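Local coordinates for protein D-alanyl-D-alanine carboxypeptidase (Enterococcus faecalis V583, PDB 5ZHW) that is a metal-dependent carboxypeptidase that removes the terminal D-alanine from peptidoglycan-derived pentapeptides ending in D-alanyl-D-alanine, a reaction tied to antibiotic resistance, at residues 105-110 with 132-137; 96-101 with 138-143; 145-150 with 190-195; 128-133 with 186-191. All coordinates share one frame; numbering follows the deposited sequence.

Four contacts surround one bound D-alanyl-D-alanine and illustrate how chemistry changes with depth. Interaction 3 is the core, a buried pair of antiparallel strands carrying two metal ligands. Interaction 2, partly buried, adds the third protein ligand and a stacked arginine, and it meets interaction 3 at the copper. Interactions 1 and 4 lie at the surface and share Val132 and Ala133. Interaction 1 packs Val132, Val134 and Pro135 apolarly on helix 100-116, whereas interaction 4 ties the turn before Val132 to the loop of Glu190 through hydrogen bonds and an aromatic face. Interactions 1 and 2 both use helix 100-116, while 3 and 4 share Glu190 and Pro191, joining substrate recognition to the metal site.

Interaction 1: 105-110 with 132-137; sequences EIMDEK and VAVPGT. With DAL (D-alanine), chain D.
Ile106 enters through its branch methyl: CG2 lies 3.8 Å from Val132 CG1, and the two side chains cross at about a right angle. Next along the helix, Met107, present as selenomethionine, covers the most ground. Its CA lies 3.7 Å from Val132 CG1, which seats the valine directly against the helix backbone. Its side chain is fully stretched, with CG opposite the backbone N (chi1 180°), and it runs on to the following loop residues. There SE meets Pro135 CD at 3.8 Å, and CE presses on Val134 CG1 at 3.4 Å, tighter than ordinary van der Waals contact; Met107 and Val134 lie side by side and point the same way. Lys110 offers its aliphatic base, CB being 3.9 Å from Val132 CG2, before bends at chi2 and chi3 carry NZ off to a salt bridge with Glu113.

No hydrogen bond crosses between 105-110 and 132-137. Two polar groups of the loop are used differently: Thr137 N and OG1 both bond to Val134 O, OG1 at 2.6 Å, within a type II turn, while Ala133 N donates almost straight to O of the C-terminal D-alanine (3.1 Å, 173°). Apolar packing thus backs a substrate-binding backbone. The loop lies against helix 100-116, leads from helix 121-129, whose Glu129 touches Met107 and Val134, and continues toward strand 145-150.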
# COMPACT_ATOMS: atom_id res chain seq x y z
N GLU A 105 13.79 -6.85 -6.61
CA GLU A 105 14.69 -7.02 -5.52
C GLU A 105 13.97 -7.23 -4.20
O GLU A 105 14.39 -8.02 -3.43
CB GLU A 105 15.69 -5.88 -5.42
CG GLU A 105 16.61 -5.74 -6.61
CD GLU A 105 17.44 -4.49 -6.58
OE1 GLU A 105 17.41 -3.76 -5.61
OE2 GLU A 105 18.13 -4.23 -7.55
N ILE A 106 12.91 -6.50 -3.96
CA ILE A 106 12.17 -6.65 -2.74
C ILE A 106 11.58 -8.04 -2.69
O ILE A 106 11.61 -8.67 -1.70
CB ILE A 106 11.10 -5.57 -2.55
CG1 ILE A 106 11.74 -4.23 -2.30
CG2 ILE A 106 10.18 -5.91 -1.40
CD1 ILE A 106 10.76 -3.12 -2.20
N MSE A 107 11.07 -8.49 -3.83
CA MSE A 107 10.50 -9.83 -3.96
C MSE A 107 11.54 -10.91 -3.79
O MSE A 107 11.25 -11.93 -3.13
CB MSE A 107 9.86 -9.96 -5.34
CG MSE A 107 9.27 -11.35 -5.53
SE MSE A 107 8.47 -11.49 -7.32
CE MSE A 107 7.82 -13.34 -7.20
N ASP A 108 12.73 -10.73 -4.36
CA ASP A 108 13.78 -11.71 -4.28
C ASP A 108 14.22 -11.85 -2.84
O ASP A 108 14.52 -12.91 -2.40
CB ASP A 108 14.94 -11.35 -5.18
CG ASP A 108 14.61 -11.49 -6.64
OD1 ASP A 108 13.59 -12.04 -6.97
OD2 ASP A 108 15.37 -11.04 -7.46
N GLU A 109 14.26 -10.75 -2.12
CA GLU A 109 14.63 -10.77 -0.75
C GLU A 109 13.61 -11.54 0.07
O GLU A 109 13.98 -12.27 0.92
CB GLU A 109 14.97 -9.38 -0.23
CG GLU A 109 16.29 -8.96 -0.84
CD GLU A 109 16.82 -7.63 -0.38
OE1 GLU A 109 16.07 -6.65 -0.37
OE2 GLU A 109 18.02 -7.57 -0.05
N LYS A 110 12.33 -11.36 -0.21
CA LYS A 110 11.27 -12.12 0.46
C LYS A 110 11.38 -13.62 0.13
O LYS A 110 11.20 -14.45 1.02
CB LYS A 110 9.88 -11.56 0.12
CG LYS A 110 8.71 -12.23 0.83
CD LYS A 110 8.77 -12.14 2.35
CE LYS A 110 8.64 -10.71 2.88
NZ LYS A 110 8.50 -10.71 4.37
N VAL A 132 4.69 -9.85 -1.29
CA VAL A 132 5.31 -8.94 -2.24
C VAL A 132 4.83 -9.33 -3.63
O VAL A 132 4.98 -10.47 -4.02
CB VAL A 132 6.84 -8.98 -2.14
CG1 VAL A 132 7.49 -7.93 -3.06
CG2 VAL A 132 7.28 -8.77 -0.69
N ALA A 133 4.26 -8.37 -4.35
CA ALA A 133 3.72 -8.62 -5.69
C ALA A 133 4.84 -8.79 -6.71
O ALA A 133 5.93 -8.22 -6.54
CB ALA A 133 2.79 -7.48 -6.09
N VAL A 134 4.59 -9.58 -7.76
CA VAL A 134 5.60 -9.72 -8.83
C VAL A 134 5.65 -8.37 -9.53
O VAL A 134 4.65 -7.67 -9.57
CB VAL A 134 5.36 -10.89 -9.84
CG1 VAL A 134 5.30 -12.23 -9.11
CG2 VAL A 134 4.10 -10.70 -10.67
N PRO A 135 6.84 -7.98 -10.04
CA PRO A 135 6.98 -6.71 -10.76
C PRO A 135 5.93 -6.57 -11.85
O PRO A 135 5.65 -7.52 -12.59
CB PRO A 135 8.36 -6.81 -11.39
CG PRO A 135 9.12 -7.75 -10.51
CD PRO A 135 8.14 -8.64 -9.82
N GLY A 136 5.32 -5.39 -11.91
CA GLY A 136 4.24 -5.12 -12.87
C GLY A 136 2.90 -5.18 -12.22
O GLY A 136 1.94 -4.73 -12.80
N THR A 137 2.82 -5.73 -11.00
CA THR A 137 1.56 -5.91 -10.30
C THR A 137 1.55 -5.30 -8.90
O THR A 137 0.59 -5.54 -8.17
CB THR A 137 1.15 -7.40 -10.21
OG1 THR A 137 2.05 -8.13 -9.35
CG2 THR A 137 1.14 -8.04 -11.59
N DAL D . 4.04 -5.24 -0.56
CA DAL D . 2.86 -5.02 -1.46
CB DAL D . 1.91 -6.25 -1.49
C DAL D . 3.37 -4.80 -2.89
O DAL D . 4.28 -5.48 -3.27
OXT DAL D . 2.76 -4.00 -3.60

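Interaction 2: 96-101 with 138-143; sequences GYRTTE and SEHQLG. With CU (copper (II) ion), chain C; DAL (D-alanine), chain D; DAL (D-alanine), chain E.
His140 O is gripped from opposite faces of its carbonyl plane, by Arg98 N across the contact (3.2 Å) and by Gly143 N of its own turn. The Arg98 donor stands well above that plane. The histidine ring is fixed at both nitrogens: ND1 donates to Gly96 O at 2.8 Å, with the acceptor in the ring plane, and NE2 binds copper at 2.1 Å, in a site whose natural metal is zinc. Over one ring face lies the Arg98 guanidinium, stacked flat with centres 3.5 Å apart and planes at 7°. An extended chain from CG to NE brings it there, and NH2 goes on to a salt bridge with the metal ligand Asp147.

Ser138 holds the substrate end. Its OG accepts from His140 N at 2.9 Å, closing an ST turn, and donates to OXT of the C-terminal D-alanine at 2.5 Å, linking the ligand carboxylate to the metal-binding histidine. At the outer margin a water accepts from Gln141 NE2 and donates to Arg98 O, while Gln141 OE1 is held by Gly136 N. Segment 96-101 leads out of strand 91-95 into the first turn of helix 100-116; the turn 138-143 precedes strand 145-150.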
# COMPACT_ATOMS: atom_id res chain seq x y z
N GLY A 96 7.45 4.36 -0.96
CA GLY A 96 6.44 4.86 -1.90
C GLY A 96 6.62 4.20 -3.27
O GLY A 96 6.54 2.99 -3.39
N TYR A 97 6.93 5.01 -4.28
CA TYR A 97 7.14 4.55 -5.62
C TYR A 97 8.33 3.60 -5.68
O TYR A 97 9.32 3.86 -5.02
CB TYR A 97 7.42 5.71 -6.57
CG TYR A 97 7.74 5.25 -7.97
CD1 TYR A 97 6.73 4.83 -8.85
CD2 TYR A 97 9.07 5.24 -8.43
CE1 TYR A 97 7.01 4.45 -10.14
CE2 TYR A 97 9.36 4.82 -9.72
CZ TYR A 97 8.33 4.42 -10.56
OH TYR A 97 8.63 3.99 -11.84
N ARG A 98 8.20 2.55 -6.48
CA ARG A 98 9.27 1.61 -6.76
C ARG A 98 9.33 1.36 -8.25
O ARG A 98 8.30 1.22 -8.91
CB ARG A 98 8.98 0.26 -6.13
CG ARG A 98 8.99 0.27 -4.61
CD ARG A 98 8.47 -1.07 -4.11
NE ARG A 98 8.19 -1.03 -2.69
CZ ARG A 98 7.47 -1.92 -2.04
NH1 ARG A 98 6.94 -2.96 -2.66
NH2 ARG A 98 7.28 -1.77 -0.73
N THR A 99 10.54 1.30 -8.76
CA THR A 99 10.77 0.91 -10.13
C THR A 99 10.58 -0.60 -10.23
O THR A 99 10.42 -1.28 -9.21
CB THR A 99 12.19 1.27 -10.60
OG1 THR A 99 13.17 0.54 -9.84
CG2 THR A 99 12.41 2.77 -10.45
N THR A 100 10.59 -1.10 -11.45
CA THR A 100 10.46 -2.52 -11.75
C THR A 100 11.54 -3.29 -11.04
O THR A 100 11.26 -4.20 -10.26
CB THR A 100 10.53 -2.76 -13.27
OG1 THR A 100 9.43 -2.08 -13.87
CG2 THR A 100 10.45 -4.27 -13.64
N GLU A 101 12.79 -2.89 -11.27
CA GLU A 101 13.94 -3.52 -10.64
C GLU A 101 13.88 -3.48 -9.10
O GLU A 101 14.25 -4.48 -8.46
CB GLU A 101 15.26 -2.94 -11.17
CG GLU A 101 16.54 -3.45 -10.50
CD GLU A 101 16.78 -4.97 -10.63
OE1 GLU A 101 16.18 -5.62 -11.51
OE2 GLU A 101 17.58 -5.51 -9.83
N SER A 138 2.55 -4.48 -8.55
CA SER A 138 2.53 -3.78 -7.28
C SER A 138 1.88 -2.43 -7.45
O SER A 138 2.17 -1.71 -8.41
CB SER A 138 3.95 -3.58 -6.73
OG SER A 138 3.93 -2.82 -5.52
N GLU A 139 1.05 -2.08 -6.48
CA GLU A 139 0.57 -0.71 -6.37
C GLU A 139 1.70 0.27 -6.13
O GLU A 139 1.53 1.44 -6.41
CB GLU A 139 -0.40 -0.54 -5.20
CG GLU A 139 -1.73 -1.21 -5.41
CD GLU A 139 -2.72 -0.89 -4.30
OE1 GLU A 139 -2.28 -0.65 -3.14
OE2 GLU A 139 -3.93 -0.88 -4.61
N HIS A 140 2.83 -0.18 -5.58
CA HIS A 140 3.95 0.74 -5.40
C HIS A 140 4.49 1.30 -6.71
O HIS A 140 4.99 2.41 -6.75
CB HIS A 140 5.07 0.09 -4.61
CG HIS A 140 4.74 -0.06 -3.17
ND1 HIS A 140 5.01 0.93 -2.25
CD2 HIS A 140 4.11 -1.04 -2.50
CE1 HIS A 140 4.58 0.54 -1.06
NE2 HIS A 140 4.03 -0.65 -1.19
N GLN A 141 4.33 0.55 -7.78
CA GLN A 141 4.78 1.00 -9.10
C GLN A 141 3.86 2.05 -9.72
O GLN A 141 4.19 2.62 -10.74
CB GLN A 141 4.96 -0.20 -10.01
CG GLN A 141 5.96 -1.20 -9.49
CD GLN A 141 6.09 -2.41 -10.37
OE1 GLN A 141 5.54 -3.47 -10.07
NE2 GLN A 141 6.83 -2.27 -11.47
N LEU A 142 2.71 2.30 -9.12
CA LEU A 142 1.85 3.42 -9.51
C LEU A 142 2.23 4.76 -8.88
O LEU A 142 1.84 5.80 -9.40
CB LEU A 142 0.42 3.15 -9.09
CG LEU A 142 -0.33 1.96 -9.69
CD1 LEU A 142 -1.50 1.65 -8.78
CD2 LEU A 142 -0.80 2.30 -11.10
N GLY A 143 2.91 4.73 -7.74
CA GLY A 143 3.07 5.92 -6.93
C GLY A 143 1.81 6.25 -6.13
O GLY A 143 1.73 7.32 -5.57
CU CU C . 3.28 -1.73 0.40
N DAL D . 4.04 -5.24 -0.56
CA DAL D . 2.86 -5.02 -1.46
CB DAL D . 1.91 -6.25 -1.49
C DAL D . 3.37 -4.80 -2.89
O DAL D . 4.28 -5.48 -3.27
OXT DAL D . 2.76 -4.00 -3.60
N DAL E . 6.78 -5.04 0.39
CA DAL E . 5.62 -4.93 1.30
CB DAL E . 5.37 -6.21 2.12
C DAL E . 4.34 -4.50 0.54
O DAL E . 3.70 -3.55 0.98
O HOH W 1 7.54 0.77 -11.82
O HOH W 2 7.37 -3.64 -14.22

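Interaction 3: 145-150 with 190-195; sequences AVDINA and EPWHYR. With CU (copper (II) ion), chain C; DAL (D-alanine), chain E; DAL (D-alanine), chain D.
Asp147 OD1 (1.9 Å) and His193 ND1 (2.0 Å) bind the same copper from neighbouring strands, and the carbonyl O of the first D-alanine joins them at 2.0 Å. Second-shell partners orient both ligands: Arg98 makes a salt bridge to Asp147 OD2, and Glu139 bonds to His193 NE2. His140 supplies the remaining ligand. Backbone bonds keep the two strands together. Val146 and Tyr194 form a hydrogen-bonded antiparallel pair, N to O both ways at 2.9 Å, and Ile148 N reaches Trp192 O at 2.8 Å. In the adjoining non-hydrogen-bonded pair Asp147 faces His193, which puts both ligands on one face of the sheet. These are the central strands of the antiparallel sheet of the M15 peptidases, bearing the Asp of the SxHxxGxAxD motif and the Glu and His of ExxH. Glu190, the inferred proton donor or acceptor, extends OE1 to 3.3 Å from the scissile carbonyl O of the first D-alanine.

Farther out, Trp192 packs edge-on, its CD1 3.5 Å from Asp147 OD1; chi1 of 53° sets the indole between its own N and carbonyl carbon. On the other face Ile148 CD1 touches Tyr194 CB at 4.0 Å, and both meet Leu164 of helix 157-167.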
# COMPACT_ATOMS: atom_id res chain seq x y z
N ALA A 145 0.61 4.10 -3.70
CA ALA A 145 0.66 3.34 -2.45
C ALA A 145 1.87 3.78 -1.62
O ALA A 145 2.95 4.01 -2.16
CB ALA A 145 0.76 1.85 -2.73
N VAL A 146 1.67 3.88 -0.32
CA VAL A 146 2.76 4.10 0.63
C VAL A 146 2.71 3.06 1.72
O VAL A 146 1.62 2.68 2.17
CB VAL A 146 2.72 5.51 1.25
CG1 VAL A 146 3.10 6.56 0.21
CG2 VAL A 146 1.39 5.84 1.86
N ASP A 147 3.90 2.57 2.12
CA ASP A 147 4.05 1.79 3.31
C ASP A 147 4.42 2.76 4.40
O ASP A 147 5.43 3.46 4.30
CB ASP A 147 5.13 0.73 3.18
CG ASP A 147 4.79 -0.32 2.16
OD1 ASP A 147 3.60 -0.55 1.89
OD2 ASP A 147 5.73 -0.92 1.62
N ILE A 148 3.57 2.82 5.42
CA ILE A 148 3.70 3.78 6.49
C ILE A 148 4.12 2.99 7.72
O ILE A 148 3.48 1.97 8.04
CB ILE A 148 2.39 4.50 6.74
CG1 ILE A 148 1.98 5.31 5.51
CG2 ILE A 148 2.53 5.44 7.95
CD1 ILE A 148 0.51 5.74 5.50
N ASN A 149 5.19 3.44 8.36
CA ASN A 149 5.70 2.88 9.62
C ASN A 149 5.68 3.99 10.67
O ASN A 149 5.39 5.14 10.36
CB ASN A 149 7.14 2.37 9.45
CG ASN A 149 7.23 1.04 8.69
OD1 ASN A 149 6.25 0.30 8.53
ND2 ASN A 149 8.42 0.74 8.22
N ALA A 150 5.97 3.62 11.91
CA ALA A 150 6.18 4.60 13.00
C ALA A 150 7.60 5.14 12.96
O ALA A 150 8.51 4.45 12.49
CB ALA A 150 5.88 3.96 14.35
N GLU A 190 -1.17 -6.64 5.86
CA GLU A 190 -0.10 -5.65 5.76
C GLU A 190 -0.63 -4.32 6.31
O GLU A 190 -1.09 -3.46 5.52
CB GLU A 190 0.32 -5.53 4.31
CG GLU A 190 0.97 -6.81 3.81
CD GLU A 190 1.51 -6.70 2.39
OE1 GLU A 190 1.31 -5.66 1.72
OE2 GLU A 190 2.14 -7.68 1.96
N PRO A 191 -0.62 -4.17 7.66
CA PRO A 191 -1.20 -2.97 8.29
C PRO A 191 -0.46 -1.67 7.99
O PRO A 191 -0.95 -0.62 8.33
CB PRO A 191 -1.18 -3.29 9.81
CG PRO A 191 -0.17 -4.38 9.96
CD PRO A 191 -0.13 -5.14 8.66
N TRP A 192 0.72 -1.78 7.36
CA TRP A 192 1.48 -0.63 6.85
C TRP A 192 1.10 -0.12 5.43
O TRP A 192 1.42 1.00 5.09
CB TRP A 192 2.99 -0.95 6.87
CG TRP A 192 3.30 -2.22 6.17
CD1 TRP A 192 3.42 -2.39 4.84
CD2 TRP A 192 3.45 -3.51 6.76
NE1 TRP A 192 3.65 -3.70 4.55
CE2 TRP A 192 3.67 -4.42 5.72
CE3 TRP A 192 3.42 -3.99 8.07
CZ2 TRP A 192 3.88 -5.79 5.95
CZ3 TRP A 192 3.62 -5.36 8.30
CH2 TRP A 192 3.85 -6.23 7.24
N HIS A 193 0.44 -0.93 4.61
CA HIS A 193 0.25 -0.58 3.19
C HIS A 193 -1.08 0.15 2.95
O HIS A 193 -2.16 -0.44 3.06
CB HIS A 193 0.34 -1.82 2.32
CG HIS A 193 0.26 -1.55 0.84
ND1 HIS A 193 1.33 -1.72 -0.01
CD2 HIS A 193 -0.78 -1.18 0.06
CE1 HIS A 193 0.95 -1.45 -1.24
NE2 HIS A 193 -0.33 -1.12 -1.23
N TYR A 194 -0.96 1.42 2.60
CA TYR A 194 -2.08 2.32 2.36
C TYR A 194 -2.11 2.79 0.90
O TYR A 194 -1.06 3.14 0.34
CB TYR A 194 -2.07 3.47 3.38
CG TYR A 194 -2.68 2.97 4.64
CD1 TYR A 194 -1.95 2.17 5.54
CD2 TYR A 194 -4.02 3.16 4.89
CE1 TYR A 194 -2.55 1.63 6.67
CE2 TYR A 194 -4.63 2.62 6.01
CZ TYR A 194 -3.90 1.86 6.90
OH TYR A 194 -4.58 1.37 7.99
N ARG A 195 -3.31 2.78 0.30
CA ARG A 195 -3.52 3.07 -1.11
C ARG A 195 -4.42 4.28 -1.23
O ARG A 195 -5.47 4.32 -0.58
CB ARG A 195 -4.17 1.85 -1.76
CG ARG A 195 -4.87 2.08 -3.09
CD ARG A 195 -3.95 2.60 -4.18
NE ARG A 195 -4.76 3.07 -5.28
CZ ARG A 195 -5.23 2.34 -6.29
NH1 ARG A 195 -4.95 1.06 -6.40
NH2 ARG A 195 -5.98 2.93 -7.23
CU CU C . 3.28 -1.73 0.40
N DAL E . 6.78 -5.04 0.39
CA DAL E . 5.62 -4.93 1.30
CB DAL E . 5.37 -6.21 2.12
C DAL E . 4.34 -4.50 0.54
O DAL E . 3.70 -3.55 0.98
N DAL D . 4.04 -5.24 -0.56
CA DAL D . 2.86 -5.02 -1.46
CB DAL D . 1.91 -6.25 -1.49
C DAL D . 3.37 -4.80 -2.89
O DAL D . 4.28 -5.48 -3.27
OXT DAL D . 2.76 -4.00 -3.60

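Interaction 4: 128-133 with 186-191; sequences AETWVA and GVSNEP. With DAL (D-alanine), chain D; DAL (D-alanine), chain E.
One wall of the D-alanyl-D-alanine pocket forms where the turn that follows helix 121-129 meets the loop before strand 193-196. Thr130 O is the main point of attachment. Ser188 N donates to it almost straight (2.9 Å, 174°), and Ser188 OG adds a second bond at 3.2 Å from well above the carbonyl plane. With OG placed beside its own backbone N, both donors of the serine can address one oxygen.

The same side chain also lies over Trp131. Ser188 CB sits 3.5 Å from the centroid of the six-membered ring, 8° off the normal, a CH-pi contact over the face. Asn189 O approaches Trp131 CZ3 to 3.4 Å. The Glu190 carboxylate is inclined only 19° to the indole plane, and its OE2 is 3.7 Å from Trp131 CE3. Lys110 adds a cation-pi contact to the indole.

Trp131 O accepts from N of the C-terminal D-alanine (3.1 Å), the nitrogen of the scissile peptide bond, and Val187 CG1 is 4.1 Å from that residue's CB. A D-alanyl-D-alanine ligand hydrogen-bonded to backbone groups of Trp131 and Ala133, with the putative catalytic glutamate close by, is in keeping with the active-site cleft of M15B DD-carboxypeptidases.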
# COMPACT_ATOMS: atom_id res chain seq x y z
N ALA A 128 6.10 -16.02 -1.11
CA ALA A 128 6.52 -14.62 -1.15
C ALA A 128 5.48 -13.72 -1.83
O ALA A 128 5.28 -12.58 -1.42
CB ALA A 128 7.87 -14.48 -1.85
N GLU A 129 4.81 -14.25 -2.85
CA GLU A 129 3.75 -13.53 -3.56
C GLU A 129 2.59 -13.09 -2.66
O GLU A 129 1.93 -12.11 -2.96
CB GLU A 129 3.18 -14.34 -4.73
CG GLU A 129 4.07 -14.39 -5.95
CD GLU A 129 3.29 -14.62 -7.23
OE1 GLU A 129 3.52 -15.66 -7.89
OE2 GLU A 129 2.44 -13.76 -7.59
N THR A 130 2.35 -13.81 -1.57
CA THR A 130 1.34 -13.38 -0.61
C THR A 130 1.73 -12.10 0.14
O THR A 130 0.87 -11.52 0.80
CB THR A 130 0.97 -14.49 0.41
OG1 THR A 130 2.06 -14.73 1.30
CG2 THR A 130 0.60 -15.80 -0.30
N TRP A 131 3.00 -11.69 0.08
CA TRP A 131 3.51 -10.49 0.75
C TRP A 131 4.04 -9.42 -0.21
O TRP A 131 3.88 -8.23 0.03
CB TRP A 131 4.65 -10.86 1.70
CG TRP A 131 4.21 -11.73 2.81
CD1 TRP A 131 4.28 -13.10 2.86
CD2 TRP A 131 3.60 -11.31 4.03
NE1 TRP A 131 3.76 -13.55 4.04
CE2 TRP A 131 3.33 -12.48 4.78
CE3 TRP A 131 3.25 -10.06 4.57
CZ2 TRP A 131 2.73 -12.44 6.05
CZ3 TRP A 131 2.65 -10.02 5.84
CH2 TRP A 131 2.40 -11.20 6.56
N VAL A 132 4.69 -9.85 -1.29
CA VAL A 132 5.31 -8.94 -2.24
C VAL A 132 4.83 -9.33 -3.63
O VAL A 132 4.98 -10.47 -4.02
CB VAL A 132 6.84 -8.98 -2.14
CG1 VAL A 132 7.49 -7.93 -3.06
CG2 VAL A 132 7.28 -8.77 -0.69
N ALA A 133 4.26 -8.37 -4.35
CA ALA A 133 3.72 -8.62 -5.69
C ALA A 133 4.84 -8.79 -6.71
O ALA A 133 5.93 -8.22 -6.54
CB ALA A 133 2.79 -7.48 -6.09
N GLY A 186 -5.84 -11.65 -2.25
CA GLY A 186 -4.69 -12.53 -2.40
C GLY A 186 -3.46 -12.13 -1.56
O GLY A 186 -2.42 -12.72 -1.73
N VAL A 187 -3.59 -11.16 -0.66
CA VAL A 187 -2.43 -10.59 0.02
C VAL A 187 -2.68 -10.68 1.52
O VAL A 187 -3.81 -10.47 2.00
CB VAL A 187 -2.16 -9.13 -0.43
CG1 VAL A 187 -1.01 -8.50 0.34
CG2 VAL A 187 -1.92 -9.04 -1.95
N SER A 188 -1.61 -10.97 2.26
CA SER A 188 -1.65 -11.11 3.71
C SER A 188 -1.88 -9.76 4.41
O SER A 188 -1.91 -8.70 3.77
CB SER A 188 -0.35 -11.75 4.22
OG SER A 188 -0.05 -12.95 3.51
N ASN A 189 -2.05 -9.83 5.72
CA ASN A 189 -2.29 -8.67 6.55
C ASN A 189 -1.04 -7.81 6.49
O ASN A 189 0.02 -8.22 6.94
CB ASN A 189 -2.62 -9.10 7.99
CG ASN A 189 -2.90 -7.92 8.92
OD1 ASN A 189 -3.27 -6.83 8.49
ND2 ASN A 189 -2.74 -8.16 10.22
N GLU A 190 -1.17 -6.64 5.86
CA GLU A 190 -0.10 -5.65 5.76
C GLU A 190 -0.63 -4.32 6.31
O GLU A 190 -1.09 -3.46 5.52
CB GLU A 190 0.32 -5.53 4.31
CG GLU A 190 0.97 -6.81 3.81
CD GLU A 190 1.51 -6.70 2.39
OE1 GLU A 190 1.31 -5.66 1.72
OE2 GLU A 190 2.14 -7.68 1.96
N PRO A 191 -0.62 -4.17 7.66
CA PRO A 191 -1.20 -2.97 8.29
C PRO A 191 -0.46 -1.67 7.99
O PRO A 191 -0.95 -0.62 8.33
CB PRO A 191 -1.18 -3.29 9.81
CG PRO A 191 -0.17 -4.38 9.96
CD PRO A 191 -0.13 -5.14 8.66
N DAL D . 4.04 -5.24 -0.56
CA DAL D . 2.86 -5.02 -1.46
CB DAL D . 1.91 -6.25 -1.49
C DAL D . 3.37 -4.80 -2.89
O DAL D . 4.28 -5.48 -3.27
OXT DAL D . 2.76 -4.00 -3.60
N DAL E . 6.78 -5.04 0.39
CA DAL E . 5.62 -4.93 1.30
CB DAL E . 5.37 -6.21 2.12
C DAL E . 4.34 -4.50 0.54
O DAL E . 3.70 -3.55 0.98